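Local coordinates for fatty acid-binding protein 2 (Manduca sexta, PDB 1MDC), which binds fatty acids in a 1:1 ratio in the interior of its beta-barrel, at residues 72-82 with 91-99; 15-23 with 116-124. All blocks are in the same frame, centred on the assembly; numbering follows the deposited sequence.

Interaction 1 (72-82 with 91-99); sequences DVIGAGDSVKS and VTHVVKGDA. Unlike the reference sequence in segment 72-82: D78 (reference Glu). With SO4 (sulfate ion), chain B.
K81 and K96 form an antiparallel hydrogen-bonded pair, and two backbone bonds link them here: K81 N gives to K96 O, and K96 N returns the bond to K81 O at 2.9 Å. The next pair, S82 with V95, is non-hydrogen-bonded, its CA atoms 4.5 Å apart.

The polar side-chain contact is a relay through H93. With CG anti to the backbone N (chi1 -173°), the imidazole is carried toward 72-82, and NE2 donates to S82 OG at 2.9 Å, the oxygen lying in the ring plane. S82 OG in turn donates to D72 OD2 at 2.6 Å, which accepts on its anti lone pair, away from the other oxygen. At the ring's other nitrogen, ND1 donates to sulfate O3, also in the ring plane, at 2.8 Å in an almost straight bond (173°); K106 and Y84 also bind this ion, which probably came from the crystallisation liquor. A leucine in place of H93 would probably leave both the S82 hydroxyl and the sulfate without their ring donor.

Apolar contact is looser: V95 CG1 lies 4.4 Å from I74 CD1, and V95 CB is equally far from V80 CG2.

The strands belong to the hairpin of 78-87 and 90-97, flanked by strand 70-74 beyond the first and 100-109 beyond the second; I74 and V95 touch the bound palmitic acid.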
loop_
_atom_site.group_PDB
_atom_site.type_symbol
_atom_site.label_atom_id
_atom_site.label_comp_id
_atom_site.label_asym_id
_atom_site.label_seq_id
_atom_site.Cartn_x
_atom_site.Cartn_y
_atom_site.Cartn_z
ATOM N N ASP A 72 -0.777 -12.311 4.408
ATOM C CA ASP A 72 0.306 -11.334 4.299
ATOM C C ASP A 72 0.551 -10.502 5.569
ATOM O O ASP A 72 -0.221 -10.562 6.508
ATOM C CB ASP A 72 -0.205 -10.387 3.148
ATOM C CG ASP A 72 0.742 -9.404 2.430
ATOM O OD1 ASP A 72 2.007 -9.621 2.580
ATOM O OD2 ASP A 72 0.312 -8.487 1.775
ATOM N N VAL A 73 1.646 -9.743 5.560
ATOM C CA VAL A 73 2.033 -8.879 6.662
ATOM C C VAL A 73 2.421 -7.549 6.041
ATOM O O VAL A 73 3.316 -7.500 5.204
ATOM C CB VAL A 73 3.189 -9.446 7.447
ATOM C CG1 VAL A 73 3.459 -8.459 8.577
ATOM C CG2 VAL A 73 2.863 -10.823 8.008
ATOM N N ILE A 74 1.736 -6.479 6.424
ATOM C CA ILE A 74 2.021 -5.160 5.885
ATOM C C ILE A 74 2.183 -4.103 6.971
ATOM O O ILE A 74 1.946 -4.344 8.165
ATOM C CB ILE A 74 0.855 -4.744 4.967
ATOM C CG1 ILE A 74 -0.420 -4.673 5.751
ATOM C CG2 ILE A 74 0.667 -5.735 3.787
ATOM C CD1 ILE A 74 -1.469 -3.812 5.034
ATOM N N GLY A 75 2.582 -2.903 6.565
ATOM C CA GLY A 75 2.734 -1.862 7.550
ATOM C C GLY A 75 3.805 -2.194 8.547
ATOM O O GLY A 75 4.903 -2.582 8.196
ATOM N N ALA A 76 3.481 -2.034 9.800
ATOM C CA ALA A 76 4.445 -2.311 10.819
ATOM C C ALA A 76 4.119 -3.595 11.517
ATOM O O ALA A 76 3.935 -3.621 12.717
ATOM C CB ALA A 76 4.452 -1.151 11.811
ATOM N N GLY A 77 4.035 -4.651 10.733
ATOM C CA GLY A 77 3.749 -5.983 11.228
ATOM C C GLY A 77 2.302 -6.424 11.341
ATOM O O GLY A 77 2.045 -7.363 12.095
ATOM N N ASP A 78 1.372 -5.794 10.615
ATOM C CA ASP A 78 -0.037 -6.148 10.691
ATOM C C ASP A 78 -0.380 -7.351 9.840
ATOM O O ASP A 78 -0.039 -7.364 8.672
ATOM C CB ASP A 78 -0.841 -4.875 10.284
ATOM C CG ASP A 78 -0.346 -3.654 11.102
ATOM O OD1 ASP A 78 -0.788 -3.697 12.316
ATOM O OD2 ASP A 78 0.413 -2.741 10.715
ATOM N N SER A 79 -1.049 -8.336 10.440
ATOM C CA SER A 79 -1.435 -9.558 9.724
ATOM C C SER A 79 -2.700 -9.354 8.952
ATOM O O SER A 79 -3.698 -8.970 9.521
ATOM C CB SER A 79 -1.726 -10.750 10.663
ATOM O OG SER A 79 -0.532 -10.974 11.432
ATOM N N VAL A 80 -2.691 -9.611 7.662
ATOM C CA VAL A 80 -3.927 -9.436 6.913
ATOM C C VAL A 80 -4.047 -10.473 5.794
ATOM O O VAL A 80 -3.162 -11.296 5.577
ATOM C CB VAL A 80 -3.895 -8.035 6.208
ATOM C CG1 VAL A 80 -3.731 -6.925 7.274
ATOM C CG2 VAL A 80 -2.723 -7.949 5.171
ATOM N N LYS A 81 -5.159 -10.425 5.088
ATOM C CA LYS A 81 -5.404 -11.274 3.953
ATOM C C LYS A 81 -5.307 -10.193 2.845
ATOM O O LYS A 81 -6.053 -9.207 2.895
ATOM C CB LYS A 81 -6.766 -11.883 3.887
ATOM C CG LYS A 81 -6.815 -12.894 2.802
ATOM C CD LYS A 81 -6.180 -14.179 3.274
ATOM C CE LYS A 81 -7.187 -15.296 3.344
ATOM N NZ LYS A 81 -6.712 -16.386 4.170
ATOM N N SER A 82 -4.400 -10.297 1.860
ATOM C CA SER A 82 -4.329 -9.241 0.831
ATOM C C SER A 82 -4.808 -9.785 -0.505
ATOM O O SER A 82 -4.744 -10.986 -0.742
ATOM C CB SER A 82 -2.821 -8.811 0.570
ATOM O OG SER A 82 -2.212 -8.003 1.522
ATOM N N VAL A 91 -3.649 -0.390 -9.889
ATOM C CA VAL A 91 -3.434 -1.591 -9.095
ATOM C C VAL A 91 -4.281 -1.382 -7.828
ATOM O O VAL A 91 -4.081 -0.366 -7.178
ATOM C CB VAL A 91 -1.948 -1.632 -8.705
ATOM C CG1 VAL A 91 -1.736 -2.869 -7.815
ATOM C CG2 VAL A 91 -1.140 -1.848 -10.008
ATOM N N THR A 92 -5.216 -2.284 -7.492
ATOM C CA THR A 92 -6.041 -2.096 -6.308
ATOM C C THR A 92 -5.691 -3.163 -5.330
ATOM O O THR A 92 -5.692 -4.327 -5.674
ATOM C CB THR A 92 -7.504 -2.291 -6.698
ATOM O OG1 THR A 92 -7.821 -1.334 -7.698
ATOM C CG2 THR A 92 -8.444 -2.024 -5.546
ATOM N N HIS A 93 -5.381 -2.767 -4.122
ATOM C CA HIS A 93 -5.037 -3.736 -3.104
ATOM C C HIS A 93 -6.116 -3.721 -2.063
ATOM O O HIS A 93 -6.298 -2.674 -1.453
ATOM C CB HIS A 93 -3.779 -3.180 -2.429
ATOM C CG HIS A 93 -3.093 -4.042 -1.434
ATOM N ND1 HIS A 93 -1.843 -3.637 -0.808
ATOM C CD2 HIS A 93 -3.461 -5.230 -0.956
ATOM C CE1 HIS A 93 -1.519 -4.650 -0.018
ATOM N NE2 HIS A 93 -2.437 -5.595 -0.042
ATOM N N VAL A 94 -6.823 -4.837 -1.886
ATOM C CA VAL A 94 -7.880 -4.898 -0.899
ATOM C C VAL A 94 -7.296 -5.648 0.264
ATOM O O VAL A 94 -6.684 -6.689 0.026
ATOM C CB VAL A 94 -9.134 -5.625 -1.365
ATOM C CG1 VAL A 94 -10.220 -5.658 -0.250
ATOM C CG2 VAL A 94 -9.616 -5.042 -2.680
ATOM N N VAL A 95 -7.455 -5.146 1.495
ATOM C CA VAL A 95 -6.857 -5.899 2.589
ATOM C C VAL A 95 -7.895 -6.152 3.639
ATOM O O VAL A 95 -8.670 -5.247 3.916
ATOM C CB VAL A 95 -5.624 -5.220 3.208
ATOM C CG1 VAL A 95 -4.552 -4.899 2.162
ATOM C CG2 VAL A 95 -6.059 -3.938 3.840
ATOM N N LYS A 96 -7.914 -7.359 4.207
ATOM C CA LYS A 96 -8.902 -7.693 5.251
ATOM C C LYS A 96 -8.157 -8.011 6.530
ATOM O O LYS A 96 -7.325 -8.897 6.534
ATOM C CB LYS A 96 -9.894 -8.869 4.852
ATOM C CG LYS A 96 -10.724 -9.480 5.981
ATOM C CD LYS A 96 -11.158 -8.477 7.017
ATOM C CE LYS A 96 -11.909 -9.224 8.074
ATOM N NZ LYS A 96 -12.625 -8.327 8.953
ATOM N N GLY A 97 -8.418 -7.304 7.616
ATOM C CA GLY A 97 -7.699 -7.598 8.842
ATOM C C GLY A 97 -8.676 -7.723 9.982
ATOM O O GLY A 97 -9.870 -7.639 9.763
ATOM N N ASP A 98 -8.210 -7.917 11.202
ATOM C CA ASP A 98 -9.157 -8.033 12.306
ATOM C C ASP A 98 -9.987 -6.765 12.474
ATOM O O ASP A 98 -11.173 -6.799 12.851
ATOM C CB ASP A 98 -8.401 -8.045 13.657
ATOM C CG ASP A 98 -7.622 -9.243 13.991
ATOM O OD1 ASP A 98 -8.300 -10.358 13.796
ATOM O OD2 ASP A 98 -6.494 -9.148 14.429
ATOM N N ALA A 99 -9.331 -5.631 12.216
ATOM C CA ALA A 99 -10.014 -4.349 12.363
ATOM C C ALA A 99 -11.088 -4.055 11.307
ATOM O O ALA A 99 -12.004 -3.255 11.527
ATOM C CB ALA A 99 -9.000 -3.190 12.402
HETATM S S SO4 B . 0.922 -1.647 -1.461
HETATM O O1 SO4 B . 0.812 -2.454 -2.682
HETATM O O2 SO4 B . 1.629 -0.417 -1.749
HETATM O O3 SO4 B . -0.407 -1.268 -0.961
HETATM O O4 SO4 B . 1.672 -2.422 -0.432
#

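Interaction 2 (15-23 with 116-124); sequences NFDGFLKSA and TITSSNWDG
F19, S22 and W122 carry the tight part of this contact, where helix 16-21 lies against the end of strand 112-119. CG2 of I117 sits over the centre of the F19 ring, 3.8 Å from its centroid and 13° off the normal, a CH-pi contact, while S119 CB meets the ring edge. A chi1 of -173° turns the W122 indole away from its own N and lays it along the helix backbone: CZ3 comes within 3.4 Å of F19 N, and one face looks onto G18. A side chain on G18 would run into the indole, so the missing CB lets the ring come this close. The opposite face is covered by G124 N. S119 OG donates to S22 OG at 3.0 Å, and S22 OG passes a bond on to F19 O.

Toward solvent the contact thins to N121 and N15. N121 ND2 donates to S22 O at 2.9 Å, nearly straight on to the carbonyl, and N121 N gives to S119 OG, an ST turn. N15 CB meets the W122 ring edge at CH2, its ND2 bonding to V125 O.

F16 makes a cation-pi contact with R128, a fatty-acid-binding residue, and F19 touches the palmitic acid. The arrangement is that of the helix-turn-helix lid over the beta-barrel of the fatty-acid-binding proteins.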
loop_
_atom_site.group_PDB
_atom_site.type_symbol
_atom_site.label_atom_id
_atom_site.label_comp_id
_atom_site.label_asym_id
_atom_site.label_seq_id
_atom_site.Cartn_x
_atom_site.Cartn_y
_atom_site.Cartn_z
ATOM N N ASN A 15 -4.377 13.031 5.477
ATOM C CA ASN A 15 -5.317 12.218 6.248
ATOM C C ASN A 15 -4.844 10.815 6.560
ATOM O O ASN A 15 -5.657 9.950 6.877
ATOM C CB ASN A 15 -6.725 12.174 5.563
ATOM C CG ASN A 15 -7.344 13.560 5.456
ATOM O OD1 ASN A 15 -6.993 14.480 6.214
ATOM N ND2 ASN A 15 -8.251 13.733 4.510
ATOM N N PHE A 16 -3.536 10.584 6.477
ATOM C CA PHE A 16 -3.025 9.258 6.761
ATOM C C PHE A 16 -3.157 8.916 8.244
ATOM O O PHE A 16 -3.453 7.804 8.626
ATOM C CB PHE A 16 -1.622 9.055 6.171
ATOM C CG PHE A 16 -1.053 7.636 6.169
ATOM C CD1 PHE A 16 -1.777 6.574 5.651
ATOM C CD2 PHE A 16 0.240 7.408 6.670
ATOM C CE1 PHE A 16 -1.225 5.282 5.624
ATOM C CE2 PHE A 16 0.795 6.124 6.673
ATOM C CZ PHE A 16 0.049 5.072 6.147
ATOM N N ASP A 17 -2.947 9.879 9.101
ATOM C CA ASP A 17 -3.078 9.586 10.519
ATOM C C ASP A 17 -4.506 9.151 10.862
ATOM O O ASP A 17 -4.766 8.263 11.672
ATOM C CB ASP A 17 -2.681 10.859 11.292
ATOM C CG ASP A 17 -2.765 10.681 12.810
ATOM O OD1 ASP A 17 -1.657 10.235 13.337
ATOM O OD2 ASP A 17 -3.742 10.939 13.496
ATOM N N GLY A 18 -5.466 9.796 10.213
ATOM C CA GLY A 18 -6.877 9.514 10.408
ATOM C C GLY A 18 -7.199 8.122 10.003
ATOM O O GLY A 18 -7.928 7.405 10.681
ATOM N N PHE A 19 -6.632 7.727 8.876
ATOM C CA PHE A 19 -6.877 6.381 8.430
ATOM C C PHE A 19 -6.263 5.366 9.412
ATOM O O PHE A 19 -6.871 4.348 9.702
ATOM C CB PHE A 19 -6.202 6.096 7.011
ATOM C CG PHE A 19 -6.069 4.627 6.728
ATOM C CD1 PHE A 19 -7.178 3.853 6.409
ATOM C CD2 PHE A 19 -4.827 4.021 6.780
ATOM C CE1 PHE A 19 -7.051 2.495 6.142
ATOM C CE2 PHE A 19 -4.687 2.638 6.531
ATOM C CZ PHE A 19 -5.785 1.883 6.209
ATOM N N LEU A 20 -5.050 5.609 9.913
ATOM C CA LEU A 20 -4.434 4.647 10.822
ATOM C C LEU A 20 -5.195 4.519 12.132
ATOM O O LEU A 20 -5.237 3.447 12.746
ATOM C CB LEU A 20 -3.018 5.036 11.080
ATOM C CG LEU A 20 -2.160 4.945 9.804
ATOM C CD1 LEU A 20 -0.829 5.577 10.065
ATOM C CD2 LEU A 20 -1.924 3.513 9.399
ATOM N N LYS A 21 -5.808 5.622 12.562
ATOM C CA LYS A 21 -6.582 5.598 13.805
ATOM C C LYS A 21 -7.778 4.679 13.628
ATOM O O LYS A 21 -8.150 3.887 14.474
ATOM C CB LYS A 21 -7.044 6.976 14.313
ATOM C CG LYS A 21 -5.874 7.804 14.863
ATOM C CD LYS A 21 -6.300 9.262 15.003
ATOM C CE LYS A 21 -5.380 10.127 15.803
ATOM N NZ LYS A 21 -5.483 11.518 15.339
ATOM N N SER A 22 -8.395 4.775 12.479
ATOM C CA SER A 22 -9.548 3.960 12.176
ATOM C C SER A 22 -9.198 2.495 12.098
ATOM O O SER A 22 -10.083 1.633 12.081
ATOM C CB SER A 22 -10.174 4.442 10.853
ATOM O OG SER A 22 -9.542 3.747 9.719
ATOM N N ALA A 23 -7.895 2.227 12.046
ATOM C CA ALA A 23 -7.439 0.856 11.970
ATOM C C ALA A 23 -7.140 0.265 13.353
ATOM O O ALA A 23 -6.799 -0.924 13.496
ATOM C CB ALA A 23 -6.347 0.644 10.931
ATOM N N THR A 116 -5.064 6.213 -3.139
ATOM C CA THR A 116 -6.240 6.704 -2.461
ATOM C C THR A 116 -6.624 5.576 -1.532
ATOM O O THR A 116 -6.786 4.458 -1.981
ATOM C CB THR A 116 -7.339 6.924 -3.471
ATOM O OG1 THR A 116 -6.785 7.887 -4.370
ATOM C CG2 THR A 116 -8.535 7.581 -2.737
ATOM N N ILE A 117 -6.775 5.878 -0.251
ATOM C CA ILE A 117 -7.119 4.867 0.712
ATOM C C ILE A 117 -8.420 5.115 1.414
ATOM O O ILE A 117 -8.646 6.225 1.887
ATOM C CB ILE A 117 -6.001 5.074 1.761
ATOM C CG1 ILE A 117 -4.607 4.868 1.129
ATOM C CG2 ILE A 117 -6.240 4.011 2.806
ATOM C CD1 ILE A 117 -3.420 5.130 2.070
ATOM N N THR A 118 -9.257 4.083 1.469
ATOM C CA THR A 118 -10.555 4.138 2.125
ATOM C C THR A 118 -10.597 2.997 3.152
ATOM O O THR A 118 -9.884 1.999 3.001
ATOM C CB THR A 118 -11.723 4.178 1.186
ATOM O OG1 THR A 118 -11.584 3.139 0.256
ATOM C CG2 THR A 118 -11.823 5.536 0.486
ATOM N N SER A 119 -11.404 3.129 4.218
ATOM C CA SER A 119 -11.488 2.106 5.274
ATOM C C SER A 119 -12.923 1.802 5.654
ATOM O O SER A 119 -13.798 2.643 5.498
ATOM C CB SER A 119 -10.882 2.874 6.449
ATOM O OG SER A 119 -11.260 2.404 7.687
ATOM N N SER A 120 -13.202 0.620 6.155
ATOM C CA SER A 120 -14.585 0.357 6.505
ATOM C C SER A 120 -14.938 0.990 7.858
ATOM O O SER A 120 -16.090 0.961 8.278
ATOM C CB SER A 120 -14.862 -1.151 6.568
ATOM O OG SER A 120 -13.957 -1.721 7.501
ATOM N N ASN A 121 -13.968 1.567 8.560
ATOM C CA ASN A 121 -14.305 2.158 9.852
ATOM C C ASN A 121 -14.350 3.668 9.928
ATOM O O ASN A 121 -14.542 4.202 11.016
ATOM C CB ASN A 121 -13.211 1.733 10.838
ATOM C CG ASN A 121 -13.268 0.233 11.121
ATOM O OD1 ASN A 121 -14.292 -0.427 10.929
ATOM N ND2 ASN A 121 -12.167 -0.321 11.590
ATOM N N TRP A 122 -14.171 4.352 8.802
ATOM C CA TRP A 122 -14.164 5.785 8.783
ATOM C C TRP A 122 -14.620 6.270 7.462
ATOM O O TRP A 122 -14.498 5.574 6.502
ATOM C CB TRP A 122 -12.660 6.055 8.710
ATOM C CG TRP A 122 -12.322 7.469 8.838
ATOM C CD1 TRP A 122 -12.984 8.413 9.559
ATOM C CD2 TRP A 122 -11.229 8.100 8.222
ATOM N NE1 TRP A 122 -12.341 9.613 9.434
ATOM C CE2 TRP A 122 -11.252 9.437 8.618
ATOM C CE3 TRP A 122 -10.256 7.650 7.383
ATOM C CZ2 TRP A 122 -10.323 10.334 8.185
ATOM C CZ3 TRP A 122 -9.328 8.557 6.966
ATOM C CH2 TRP A 122 -9.371 9.873 7.372
ATOM N N ASP A 123 -15.121 7.469 7.388
ATOM C CA ASP A 123 -15.594 7.988 6.122
ATOM C C ASP A 123 -14.646 8.889 5.390
ATOM O O ASP A 123 -14.974 9.359 4.314
ATOM C CB ASP A 123 -16.659 9.019 6.475
ATOM C CG ASP A 123 -17.950 8.355 6.697
ATOM O OD1 ASP A 123 -18.237 7.370 6.053
ATOM O OD2 ASP A 123 -18.696 8.908 7.636
ATOM N N GLY A 124 -13.499 9.160 5.967
ATOM C CA GLY A 124 -12.556 10.046 5.320
ATOM C C GLY A 124 -11.870 9.318 4.179
ATOM O O GLY A 124 -12.098 8.138 3.988
#

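From the N terminus, the chain leaves strand 8-14 and enters helix 16-21, whose segment ends at A23, 93 residues before its partner in interaction 2 begins at T116; that contact therefore closes a long loop containing helix 27-35 and most of the barrel strands. Interaction 1 falls wholly within this loop and closes a short one of its own, with eight residues between 72-82 and 91-99. The two are nested, without crossing. One joins neighbouring strands of the barrel wall, the other seats the helical lid on its rim. They meet where A99 O lies 2.9 Å from N121 ND2, a probable hydrogen bond, and where A99 CB packs against A23 O.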